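Local coordinates for protein Rik1-associated factor 1 (Schizosaccharomyces pombe, PDB 4O9D) that helps establish heterochromatin as a WD-repeat component of the Clr4 methyltransferase complex, which specifically methylates histone H3, this chain being the protein's propeller domain, at residues G100-L104 and V115-E119; D110-K114 and G124-A128; L75-Y79 and Y89-S93. All coordinates share one frame; numbering follows the deposited sequence.

Contact 1: residues G100-L104 and V115-E119. With EDO (1,2-ethanediol), chain C.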
ATOM      1  N   GLY A 100      11.374 -15.199  -2.493  1.00 29.68           N
ATOM      2  CA  GLY A 100      12.564 -15.828  -3.056  1.00 33.67           C
ATOM      3  C   GLY A 100      13.398 -14.887  -3.928  1.00 36.16           C
ATOM      4  O   GLY A 100      14.412 -15.289  -4.498  1.00 35.05           O
ATOM      5  N   ASN A 101      12.960 -13.635  -4.041  1.00 32.87           N
ATOM      6  CA  ASN A 101      13.711 -12.603  -4.765  1.00 36.00           C
ATOM      7  C   ASN A 101      13.804 -12.792  -6.279  1.00 35.62           C
ATOM      8  O   ASN A 101      14.528 -12.047  -6.943  1.00 38.32           O
ATOM      9  CB  ASN A 101      15.147 -12.488  -4.219  1.00 40.70           C
ATOM     10  CG  ASN A 101      15.218 -11.842  -2.838  1.00 40.86           C
ATOM     11  OD1 ASN A 101      15.232 -10.609  -2.707  1.00 41.91           O
ATOM     12  ND2 ASN A 101      15.314 -12.671  -1.804  1.00 38.74           N
ATOM     13  N   LEU A 102      13.101 -13.766  -6.849  1.00 32.74           N
ATOM     14  CA  LEU A 102      13.200 -13.968  -8.299  1.00 28.81           C
ATOM     15  C   LEU A 102      12.122 -13.239  -9.090  1.00 32.99           C
ATOM     16  O   LEU A 102      12.331 -12.873 -10.256  1.00 28.04           O
ATOM     17  CB  LEU A 102      13.154 -15.461  -8.634  1.00 35.07           C
ATOM     18  CG  LEU A 102      14.447 -16.215  -8.341  1.00 37.08           C
ATOM     19  CD1 LEU A 102      14.321 -17.668  -8.790  1.00 39.93           C
ATOM     20  CD2 LEU A 102      15.629 -15.527  -9.028  1.00 40.17           C
ATOM     21  N   PHE A 103      10.964 -13.021  -8.470  1.00 28.33           N
ATOM     22  CA  PHE A 103       9.797 -12.598  -9.235  1.00 27.19           C
ATOM     23  C   PHE A 103       9.130 -11.361  -8.661  1.00 26.82           C
ATOM     24  O   PHE A 103       9.277 -11.063  -7.476  1.00 24.70           O
ATOM     25  CB  PHE A 103       8.779 -13.752  -9.298  1.00 24.54           C
ATOM     26  CG  PHE A 103       9.337 -15.007  -9.946  1.00 30.45           C
ATOM     27  CD1 PHE A 103       9.499 -15.077 -11.327  1.00 29.37           C
ATOM     28  CD2 PHE A 103       9.718 -16.099  -9.173  1.00 31.68           C
ATOM     29  CE1 PHE A 103      10.031 -16.225 -11.929  1.00 33.23           C
ATOM     30  CE2 PHE A 103      10.252 -17.246  -9.768  1.00 31.81           C
ATOM     31  CZ  PHE A 103      10.403 -17.308 -11.141  1.00 29.83           C
ATOM     32  N   LEU A 104       8.413 -10.651  -9.530  1.00 24.54           N
ATOM     33  CA  LEU A 104       7.577  -9.525  -9.134  1.00 28.47           C
ATOM     34  C   LEU A 104       6.105  -9.852  -9.436  1.00 25.81           C
ATOM     35  O   LEU A 104       5.778 -10.255 -10.547  1.00 22.05           O
ATOM     36  CB  LEU A 104       7.990  -8.267  -9.899  1.00 26.21           C
ATOM     37  CG  LEU A 104       7.137  -7.011  -9.673  1.00 29.37           C
ATOM     38  CD1 LEU A 104       7.291  -6.474  -8.239  1.00 25.05           C
ATOM     39  CD2 LEU A 104       7.456  -5.895 -10.711  1.00 29.54           C
ATOM     40  N   VAL A 115       2.929 -12.158 -13.191  1.00 25.88           N
ATOM     41  CA  VAL A 115       4.161 -12.562 -12.524  1.00 25.14           C
ATOM     42  C   VAL A 115       5.328 -12.317 -13.497  1.00 29.71           C
ATOM     43  O   VAL A 115       5.330 -12.884 -14.596  1.00 27.27           O
ATOM     44  CB  VAL A 115       4.115 -14.075 -12.171  1.00 21.45           C
ATOM     45  CG1 VAL A 115       5.409 -14.496 -11.503  1.00 25.48           C
ATOM     46  CG2 VAL A 115       2.916 -14.383 -11.289  1.00 24.13           C
ATOM     47  N   TRP A 116       6.305 -11.497 -13.098  1.00 26.49           N
ATOM     48  CA  TRP A 116       7.413 -11.118 -13.977  1.00 26.74           C
ATOM     49  C   TRP A 116       8.765 -11.574 -13.406  1.00 28.47           C
ATOM     50  O   TRP A 116       8.980 -11.528 -12.200  1.00 26.57           O
ATOM     51  CB  TRP A 116       7.471  -9.587 -14.162  1.00 27.37           C
ATOM     52  CG  TRP A 116       6.162  -8.903 -14.417  1.00 25.30           C
ATOM     53  CD1 TRP A 116       5.277  -8.449 -13.470  1.00 28.76           C
ATOM     54  CD2 TRP A 116       5.595  -8.551 -15.692  1.00 29.95           C
ATOM     55  NE1 TRP A 116       4.190  -7.856 -14.079  1.00 24.75           N
ATOM     56  CE2 TRP A 116       4.358  -7.914 -15.440  1.00 30.40           C
ATOM     57  CE3 TRP A 116       6.002  -8.732 -17.023  1.00 29.36           C
ATOM     58  CZ2 TRP A 116       3.531  -7.464 -16.465  1.00 28.29           C
ATOM     59  CZ3 TRP A 116       5.187  -8.275 -18.032  1.00 26.17           C
ATOM     60  CH2 TRP A 116       3.961  -7.660 -17.753  1.00 29.28           C
ATOM     61  N   ASP A 117       9.701 -11.979 -14.263  1.00 33.71           N
ATOM     62  CA  ASP A 117      11.034 -12.288 -13.760  1.00 30.49           C
ATOM     63  C   ASP A 117      11.872 -11.003 -13.768  1.00 32.23           C
ATOM     64  O   ASP A 117      11.418  -9.953 -14.240  1.00 31.08           O
ATOM     65  CB  ASP A 117      11.706 -13.447 -14.530  1.00 33.95           C
ATOM     66  CG  ASP A 117      12.067 -13.090 -15.976  1.00 33.77           C
ATOM     67  OD1 ASP A 117      12.285 -11.899 -16.294  1.00 30.74           O
ATOM     68  OD2 ASP A 117      12.147 -14.026 -16.806  1.00 37.70           O
ATOM     69  N   MET A 118      13.085 -11.067 -13.238  1.00 33.06           N
ATOM     70  CA  MET A 118      13.861  -9.842 -13.086  1.00 34.01           C
ATOM     71  C   MET A 118      14.367  -9.258 -14.415  1.00 38.53           C
ATOM     72  O   MET A 118      14.983  -8.189 -14.417  1.00 37.48           O
ATOM     73  CB  MET A 118      15.005 -10.039 -12.085  1.00 36.07           C
ATOM     74  CG  MET A 118      14.528 -10.246 -10.649  1.00 36.60           C
ATOM     75  SD  MET A 118      13.394  -8.945 -10.064  1.00 36.08           S
ATOM     76  CE  MET A 118      11.769  -9.613 -10.456  1.00 32.29           C
ATOM     77  N   GLU A 119      14.083  -9.909 -15.546  1.00 34.73           N
ATOM     78  CA  GLU A 119      14.448  -9.299 -16.839  1.00 39.85           C
ATOM     79  C   GLU A 119      13.242  -8.784 -17.620  1.00 37.91           C
ATOM     80  O   GLU A 119      13.354  -8.405 -18.795  1.00 38.83           O
ATOM     81  CB  GLU A 119      15.251 -10.266 -17.685  1.00 36.58           C
ATOM     82  CG  GLU A 119      16.262 -11.040 -16.882  1.00 42.12           C
ATOM     83  CD  GLU A 119      16.177 -12.518 -17.160  1.00 49.77           C
ATOM     84  OE1 GLU A 119      16.709 -12.938 -18.209  1.00 54.34           O
ATOM     85  OE2 GLU A 119      15.576 -13.254 -16.338  1.00 45.31           O
TER
HETATM   86  C1  EDO C 701      15.794  -3.778 -14.287  1.00 35.54           C
HETATM   87  O1  EDO C 701      16.238  -5.024 -13.731  1.00 50.59           O
HETATM   88  C2  EDO C 701      16.962  -2.796 -14.385  1.00 38.30           C
HETATM   89  O2  EDO C 701      18.103  -3.390 -15.021  1.00 39.59           O
HETATM   90  O   HOH W   1      14.146 -13.482 -12.163  1.00 32.97           O
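Met118 reaches back to Leu102 and Leu104 through a curled chain: CG leaves beside the backbone N (chi1 -68°), and bends at chi2 (-53°) and chi3 (92°) bring the methyl CE to 3.3 Å from Leu102 O and 3.6 Å from Leu104 N. CE thus lies against the backbone of Leu102 to Leu104 and also touches Leu104 CB. A water also bridges Leu102 and Met118, donating to Leu102 O and accepting from Met118 N at 2.8 Å. Next along, Leu104 and Trp116 form an antiparallel hydrogen-bonded pair. Leu104 N to Trp116 O and Trp116 N to Leu104 O both measure 2.9 Å and lie in the carbonyl planes. Leu104 O also meets the indole at its edge, 3.5 Å from Trp116 CD1. On the sheet face of Phe103, its CB meets Val115 CG1 at 4.1 Å, while the ring edge faces Trp116 O and Leu102 CB sits over the rim of one ring face. Asp117 OD1 turns instead to Glu119 N, 2.8 Å away, in an Asx turn. These are the second and third main strands of a WD-repeat blade, with Trp116-Asp117 as its WD dipeptide. Trp116 NE1 bonds Thr106 OG1, Asp117 OD2 is met by Asn121, strand 122-126 continues the sheet beyond Val115, and strands 44-49 and 62-66 of the adjacent sheet pack against Leu104.

Contact 2: residues D110-K114 and G124-A128. With EDO (1,2-ethanediol), chain D.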
ATOM      1  N   ASP A 110      -6.902  -4.030 -15.255  1.00 34.42           N
ATOM      2  CA  ASP A 110      -7.293  -4.949 -16.330  1.00 37.38           C
ATOM      3  C   ASP A 110      -7.859  -6.278 -15.799  1.00 35.73           C
ATOM      4  O   ASP A 110      -8.143  -7.185 -16.580  1.00 35.79           O
ATOM      5  CB  ASP A 110      -6.108  -5.225 -17.256  1.00 32.53           C
ATOM      6  CG  ASP A 110      -5.021  -6.020 -16.575  1.00 33.52           C
ATOM      7  OD1 ASP A 110      -4.983  -6.014 -15.319  1.00 30.89           O
ATOM      8  OD2 ASP A 110      -4.199  -6.637 -17.295  1.00 35.12           O
ATOM      9  N   ASN A 111      -8.037  -6.385 -14.478  1.00 29.29           N
ATOM     10  CA  ASN A 111      -8.547  -7.612 -13.848  1.00 34.55           C
ATOM     11  C   ASN A 111      -7.568  -8.781 -13.790  1.00 29.21           C
ATOM     12  O   ASN A 111      -8.001  -9.909 -13.628  1.00 30.84           O
ATOM     13  CB  ASN A 111      -9.814  -8.134 -14.568  1.00 31.17           C
ATOM     14  CG  ASN A 111     -10.915  -7.097 -14.648  1.00 33.49           C
ATOM     15  OD1 ASN A 111     -10.791  -5.977 -14.112  1.00 34.83           O
ATOM     16  ND2 ASN A 111     -12.003  -7.456 -15.324  1.00 36.39           N
ATOM     17  N   ALA A 112      -6.272  -8.533 -13.945  1.00 27.14           N
ATOM     18  CA  ALA A 112      -5.306  -9.634 -14.019  1.00 26.40           C
ATOM     19  C   ALA A 112      -4.221  -9.540 -12.951  1.00 26.14           C
ATOM     20  O   ALA A 112      -3.806  -8.452 -12.593  1.00 25.17           O
ATOM     21  CB  ALA A 112      -4.667  -9.694 -15.433  1.00 24.59           C
ATOM     22  N   VAL A 113      -3.789 -10.684 -12.416  1.00 23.44           N
ATOM     23  CA  VAL A 113      -2.559 -10.727 -11.661  1.00 22.29           C
ATOM     24  C   VAL A 113      -1.442 -11.274 -12.582  1.00 23.89           C
ATOM     25  O   VAL A 113      -1.621 -12.333 -13.198  1.00 22.31           O
ATOM     26  CB  VAL A 113      -2.690 -11.640 -10.420  1.00 23.61           C
ATOM     27  CG1 VAL A 113      -1.428 -11.572  -9.604  1.00 20.93           C
ATOM     28  CG2 VAL A 113      -3.887 -11.222  -9.554  1.00 27.00           C
ATOM     29  N   LYS A 114      -0.313 -10.572 -12.679  1.00 22.38           N
ATOM     30  CA  LYS A 114       0.825 -11.040 -13.498  1.00 23.61           C
ATOM     31  C   LYS A 114       2.078 -11.286 -12.664  1.00 28.96           C
ATOM     32  O   LYS A 114       2.266 -10.706 -11.575  1.00 23.30           O
ATOM     33  CB  LYS A 114       1.126 -10.074 -14.655  1.00 23.12           C
ATOM     34  CG  LYS A 114      -0.017 -10.023 -15.690  1.00 24.65           C
ATOM     35  CD  LYS A 114       0.155  -8.952 -16.780  1.00 27.25           C
ATOM     36  CE  LYS A 114      -0.991  -8.988 -17.814  1.00 27.75           C
ATOM     37  NZ  LYS A 114      -0.747  -8.079 -18.978  1.00 31.30           N
ATOM     38  N   GLY A 124       3.924 -15.718 -15.446  1.00 26.79           N
ATOM     39  CA  GLY A 124       2.680 -16.274 -14.949  1.00 31.41           C
ATOM     40  C   GLY A 124       1.544 -15.285 -15.046  1.00 30.38           C
ATOM     41  O   GLY A 124       1.757 -14.061 -15.076  1.00 26.23           O
ATOM     42  N   ILE A 125       0.323 -15.799 -15.076  1.00 26.24           N
ATOM     43  CA  ILE A 125      -0.826 -14.917 -15.167  1.00 25.24           C
ATOM     44  C   ILE A 125      -2.043 -15.554 -14.554  1.00 28.75           C
ATOM     45  O   ILE A 125      -2.268 -16.753 -14.719  1.00 32.77           O
ATOM     46  CB  ILE A 125      -1.102 -14.503 -16.628  1.00 27.95           C
ATOM     47  CG1 ILE A 125      -2.270 -13.516 -16.680  1.00 28.82           C
ATOM     48  CG2 ILE A 125      -1.367 -15.742 -17.507  1.00 34.10           C
ATOM     49  CD1 ILE A 125      -2.430 -12.808 -17.992  1.00 33.08           C
ATOM     50  N   PHE A 126      -2.829 -14.762 -13.834  1.00 25.29           N
ATOM     51  CA  PHE A 126      -4.091 -15.254 -13.260  1.00 30.88           C
ATOM     52  C   PHE A 126      -5.244 -14.426 -13.838  1.00 33.53           C
ATOM     53  O   PHE A 126      -5.332 -13.222 -13.585  1.00 27.92           O
ATOM     54  CB  PHE A 126      -4.030 -15.175 -11.727  1.00 24.66           C
ATOM     55  CG  PHE A 126      -5.220 -15.761 -11.019  1.00 24.36           C
ATOM     56  CD1 PHE A 126      -5.570 -17.101 -11.179  1.00 30.14           C
ATOM     57  CD2 PHE A 126      -5.969 -14.974 -10.138  1.00 31.52           C
ATOM     58  CE1 PHE A 126      -6.651 -17.645 -10.495  1.00 29.52           C
ATOM     59  CE2 PHE A 126      -7.052 -15.505  -9.453  1.00 29.29           C
ATOM     60  CZ  PHE A 126      -7.401 -16.851  -9.638  1.00 32.50           C
ATOM     61  N   ASN A 127      -6.093 -15.078 -14.640  1.00 30.52           N
ATOM     62  CA  ASN A 127      -7.143 -14.408 -15.411  1.00 38.09           C
ATOM     63  C   ASN A 127      -8.574 -14.583 -14.873  1.00 31.99           C
ATOM     64  O   ASN A 127      -9.509 -13.956 -15.376  1.00 34.76           O
ATOM     65  CB  ASN A 127      -7.128 -14.913 -16.866  1.00 38.66           C
ATOM     66  CG  ASN A 127      -6.048 -14.267 -17.695  1.00 39.60           C
ATOM     67  OD1 ASN A 127      -5.771 -13.072 -17.552  1.00 45.92           O
ATOM     68  ND2 ASN A 127      -5.418 -15.052 -18.563  1.00 42.09           N
ATOM     69  N   ALA A 128      -8.752 -15.419 -13.862  1.00 30.02           N
ATOM     70  CA  ALA A 128     -10.093 -15.659 -13.320  1.00 30.96           C
ATOM     71  C   ALA A 128     -10.830 -14.397 -12.831  1.00 35.25           C
ATOM     72  O   ALA A 128     -12.044 -14.293 -12.992  1.00 31.12           O
ATOM     73  CB  ALA A 128     -10.035 -16.699 -12.214  1.00 35.50           C
TER
HETATM   74  C1  EDO D 702     -11.041  -8.121 -19.934  1.00 51.64           C
HETATM   75  O1  EDO D 702     -11.056  -9.403 -19.304  1.00 42.26           O
HETATM   76  C2  EDO D 702     -10.952  -7.037 -18.864  1.00 48.40           C
HETATM   77  O2  EDO D 702      -9.663  -6.418 -18.948  1.00 49.01           O
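Val113 O is held by two donors of the facing strand: Phe126 N makes a hydrogen bond of 2.8 Å, and Ile125 CA adds a CH...O contact at 3.3 Å. The return bond of this antiparallel pair, Val113 N to Phe126 O, is longer at 3.2 Å and falls on a carbonyl lone pair. The two side chains share a sheet face, where Val113 CB meets Phe126 CB at 4.0 Å and the CG2 branch of the valine lies at the edge of the phenyl ring. With CG anti to the backbone N (chi1 -175°), the rest of that ring is carried away from segment 110-114, and it meets Tyr154 edge-to-face. The hairpin formed here joins the last two strands of a WD-repeat blade, 113-117 and 122-126, and the side chain of Val113 packs on Leu144 and Val146 of the next sheet round the propeller. Lys114 and Ile125 lie on the other face, side by side and pointing the same way, Lys114 CE 4.1 Å from Ile125 CD1. The extended lysine takes its ammonium group past the isoleucine to Ser77 O. In the turn that enters the strand, Asp110 OD1 accepts from Ala112 N at 3.1 Å, an Asx turn in which the donor stands 64° out of the carboxylate plane, and the same oxygen accepts from His78 ND1. A 1,2-ethanediol molecule, probably from the crystallisation liquor, donates through its O2 to Asp110 O at 2.9 Å.

Contact 3: residues L75-Y79 and Y89-S93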
ATOM      1  N   LEU A  75       8.061  -2.382 -18.302  1.00 31.23           N
ATOM      2  CA  LEU A  75       7.522  -3.739 -18.545  1.00 28.77           C
ATOM      3  C   LEU A  75       6.283  -3.726 -19.432  1.00 31.03           C
ATOM      4  O   LEU A  75       5.622  -2.707 -19.576  1.00 29.08           O
ATOM      5  CB  LEU A  75       7.175  -4.480 -17.236  1.00 34.89           C
ATOM      6  CG  LEU A  75       8.256  -4.755 -16.182  1.00 36.42           C
ATOM      7  CD1 LEU A  75       7.677  -5.598 -15.003  1.00 28.75           C
ATOM      8  CD2 LEU A  75       9.449  -5.436 -16.800  1.00 36.35           C
ATOM      9  N   GLU A  76       5.956  -4.881 -20.014  1.00 31.70           N
ATOM     10  CA  GLU A  76       4.785  -4.990 -20.869  1.00 33.26           C
ATOM     11  C   GLU A  76       3.508  -4.532 -20.135  1.00 30.28           C
ATOM     12  O   GLU A  76       2.585  -3.987 -20.755  1.00 29.19           O
ATOM     13  CB  GLU A  76       4.642  -6.432 -21.380  1.00 33.21           C
ATOM     14  CG  GLU A  76       3.247  -6.780 -21.823  1.00 38.54           C
ATOM     15  CD  GLU A  76       3.186  -8.032 -22.688  1.00 49.30           C
ATOM     16  OE1 GLU A  76       3.772  -9.080 -22.313  1.00 46.98           O
ATOM     17  OE2 GLU A  76       2.542  -7.959 -23.756  1.00 53.67           O
ATOM     18  N   SER A  77       3.475  -4.756 -18.820  1.00 30.32           N
ATOM     19  CA  SER A  77       2.447  -4.191 -17.924  1.00 28.18           C
ATOM     20  C   SER A  77       1.024  -4.733 -18.156  1.00 28.21           C
ATOM     21  O   SER A  77       0.868  -5.841 -18.643  1.00 32.17           O
ATOM     22  CB  SER A  77       2.458  -2.663 -17.985  1.00 30.79           C
ATOM     23  OG  SER A  77       1.752  -2.110 -16.872  1.00 31.48           O
ATOM     24  N   HIS A  78       0.011  -3.953 -17.770  1.00 27.57           N
ATOM     25  CA  HIS A  78      -1.408  -4.317 -17.920  1.00 29.08           C
ATOM     26  C   HIS A  78      -2.100  -3.272 -18.793  1.00 32.10           C
ATOM     27  O   HIS A  78      -1.826  -2.085 -18.654  1.00 36.66           O
ATOM     28  CB  HIS A  78      -2.112  -4.328 -16.552  1.00 29.86           C
ATOM     29  CG  HIS A  78      -1.473  -5.223 -15.530  1.00 28.24           C
ATOM     30  ND1 HIS A  78      -2.106  -6.334 -15.015  1.00 26.27           N
ATOM     31  CD2 HIS A  78      -0.261  -5.171 -14.929  1.00 25.70           C
ATOM     32  CE1 HIS A  78      -1.317  -6.923 -14.132  1.00 24.78           C
ATOM     33  NE2 HIS A  78      -0.183  -6.248 -14.075  1.00 22.53           N
ATOM     34  N   TYR A  79      -3.031  -3.686 -19.651  1.00 32.16           N
ATOM     35  CA  TYR A  79      -3.615  -2.757 -20.620  1.00 37.45           C
ATOM     36  C   TYR A  79      -4.918  -3.292 -21.222  1.00 41.52           C
ATOM     37  O   TYR A  79      -5.217  -4.480 -21.121  1.00 35.20           O
ATOM     38  CB  TYR A  79      -2.613  -2.503 -21.749  1.00 35.39           C
ATOM     39  CG  TYR A  79      -2.149  -3.789 -22.396  1.00 42.23           C
ATOM     40  CD1 TYR A  79      -2.841  -4.348 -23.459  1.00 45.10           C
ATOM     41  CD2 TYR A  79      -1.039  -4.467 -21.915  1.00 42.31           C
ATOM     42  CE1 TYR A  79      -2.428  -5.544 -24.034  1.00 47.53           C
ATOM     43  CE2 TYR A  79      -0.620  -5.657 -22.485  1.00 41.12           C
ATOM     44  CZ  TYR A  79      -1.319  -6.191 -23.542  1.00 47.24           C
ATOM     45  OH  TYR A  79      -0.902  -7.376 -24.109  1.00 49.70           O
ATOM     46  N   TYR A  89      -2.919   1.744 -21.262  1.00 46.89           N
ATOM     47  CA  TYR A  89      -2.483   1.091 -20.037  1.00 42.72           C
ATOM     48  C   TYR A  89      -3.523   1.193 -18.914  1.00 38.39           C
ATOM     49  O   TYR A  89      -4.246   2.190 -18.809  1.00 37.50           O
ATOM     50  CB  TYR A  89      -1.127   1.657 -19.624  1.00 37.64           C
ATOM     51  CG  TYR A  89      -0.054   1.152 -20.547  1.00 42.86           C
ATOM     52  CD1 TYR A  89       0.480  -0.115 -20.383  1.00 39.99           C
ATOM     53  CD2 TYR A  89       0.388   1.913 -21.617  1.00 51.79           C
ATOM     54  CE1 TYR A  89       1.442  -0.594 -21.229  1.00 44.18           C
ATOM     55  CE2 TYR A  89       1.357   1.438 -22.481  1.00 50.65           C
ATOM     56  CZ  TYR A  89       1.875   0.182 -22.284  1.00 51.03           C
ATOM     57  OH  TYR A  89       2.837  -0.305 -23.135  1.00 53.00           O
ATOM     58  N   SER A  90      -3.609   0.129 -18.112  1.00 35.07           N
ATOM     59  CA  SER A  90      -4.484   0.087 -16.939  1.00 35.91           C
ATOM     60  C   SER A  90      -3.698   0.363 -15.655  1.00 32.21           C
ATOM     61  O   SER A  90      -2.648  -0.221 -15.427  1.00 31.91           O
ATOM     62  CB  SER A  90      -5.144  -1.290 -16.802  1.00 28.67           C
ATOM     63  OG  SER A  90      -5.727  -1.722 -18.018  1.00 38.06           O
ATOM     64  N   THR A  91      -4.242   1.231 -14.815  1.00 28.74           N
ATOM     65  CA  THR A  91      -3.684   1.521 -13.501  1.00 30.69           C
ATOM     66  C   THR A  91      -3.122   0.318 -12.731  1.00 26.22           C
ATOM     67  O   THR A  91      -3.790  -0.695 -12.542  1.00 29.44           O
ATOM     68  CB  THR A  91      -4.754   2.195 -12.648  1.00 28.69           C
ATOM     69  OG1 THR A  91      -5.085   3.456 -13.250  1.00 31.57           O
ATOM     70  CG2 THR A  91      -4.257   2.416 -11.202  1.00 30.49           C
ATOM     71  N   ILE A  92      -1.891   0.451 -12.260  1.00 27.78           N
ATOM     72  CA  ILE A  92      -1.305  -0.557 -11.394  1.00 27.34           C
ATOM     73  C   ILE A  92      -1.844  -0.325  -9.997  1.00 30.70           C
ATOM     74  O   ILE A  92      -1.708   0.774  -9.450  1.00 30.29           O
ATOM     75  CB  ILE A  92       0.231  -0.484 -11.354  1.00 27.71           C
ATOM     76  CG1 ILE A  92       0.806  -0.673 -12.763  1.00 25.71           C
ATOM     77  CG2 ILE A  92       0.790  -1.551 -10.380  1.00 24.38           C
ATOM     78  CD1 ILE A  92       0.602  -2.049 -13.327  1.00 26.89           C
ATOM     79  N   SER A  93      -2.454  -1.353  -9.416  1.00 22.95           N
ATOM     80  CA  SER A  93      -3.113  -1.175  -8.137  1.00 31.36           C
ATOM     81  C   SER A  93      -2.222  -1.668  -6.992  1.00 25.56           C
ATOM     82  O   SER A  93      -2.260  -1.123  -5.896  1.00 27.69           O
ATOM     83  CB  SER A  93      -4.494  -1.860  -8.136  1.00 28.64           C
ATOM     84  OG  SER A  93      -4.369  -3.254  -8.364  1.00 28.22           O
TER
HETATM   85  O   HOH W   2       2.723  -3.190 -23.300  1.00 42.27           O
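Tyr89 runs along the backbone of segment 75-79 from one end of its side chain to the other. Its CB lies 3.9 Å from His78 O, and with CG beside the backbone N (chi1 -73°) the ring runs alongside the loop, its CD1-CE1 side toward it. CD1 comes to 3.5 Å from that same carbonyl oxygen and also touches Tyr79 CB; CE1 and CD1 both rest on Ser77 CB. Farther out, CE1 meets Glu76 O at 3.6 Å, in the ring plane at the edge, and the hydroxyl OH ends 2.9 Å from a water that donates to Glu76 O. Without the phenol, as with an alanine here, the water is likely to lose one of its partners and a gap to open beside Ser77 CB and Tyr79 CB. Next along the strand, Ser90 N bonds His78 O at 2.9 Å, nearly straight (174°) though the donor stands 40° above the carbonyl plane. The loop so joined to the innermost main strand of the blade carries His78, which fits the histidine of the WD-repeat structural tetrad, as its NE2 bonds Thr106 OG1. Ile92 reaches the same imidazole, crossing it at about a right angle with CD1 3.6 Å from His78 CD2. That methyl also lies 3.7 Å from Ser77 OG, whose hydrogen-bonding partner is Asn61 OD1. Ser90 OG approaches the backbone of Tyr79, while the Tyr79 ring turns outward to a cation-pi contact with Lys87.

How the contacts relate
All three contacts gather round one blade of the propeller, contact 3 through the loop that leads into it. Contacts 1 and 2, with centres about 15 Å apart, share strand 113-117, and Val115 N and Gly124 O, 2.9 Å apart, tie them together. Contact 3 lies about 11 Å from contact 2 and 16 Å from contact 1 between centres. It meets contact 2 where Asp110 OD1 lies 2.9 Å from His78 ND1 and Lys114 NZ lies 2.8 Å from Ser77 O, and contact 1 where the Trp116 indole packs on Leu75, Glu76 and Ser77. With Thr106 between histidine and tryptophan, Asp110, His78 and Trp116 form a chain of bonds consistent with the WD-repeat structural tetrad.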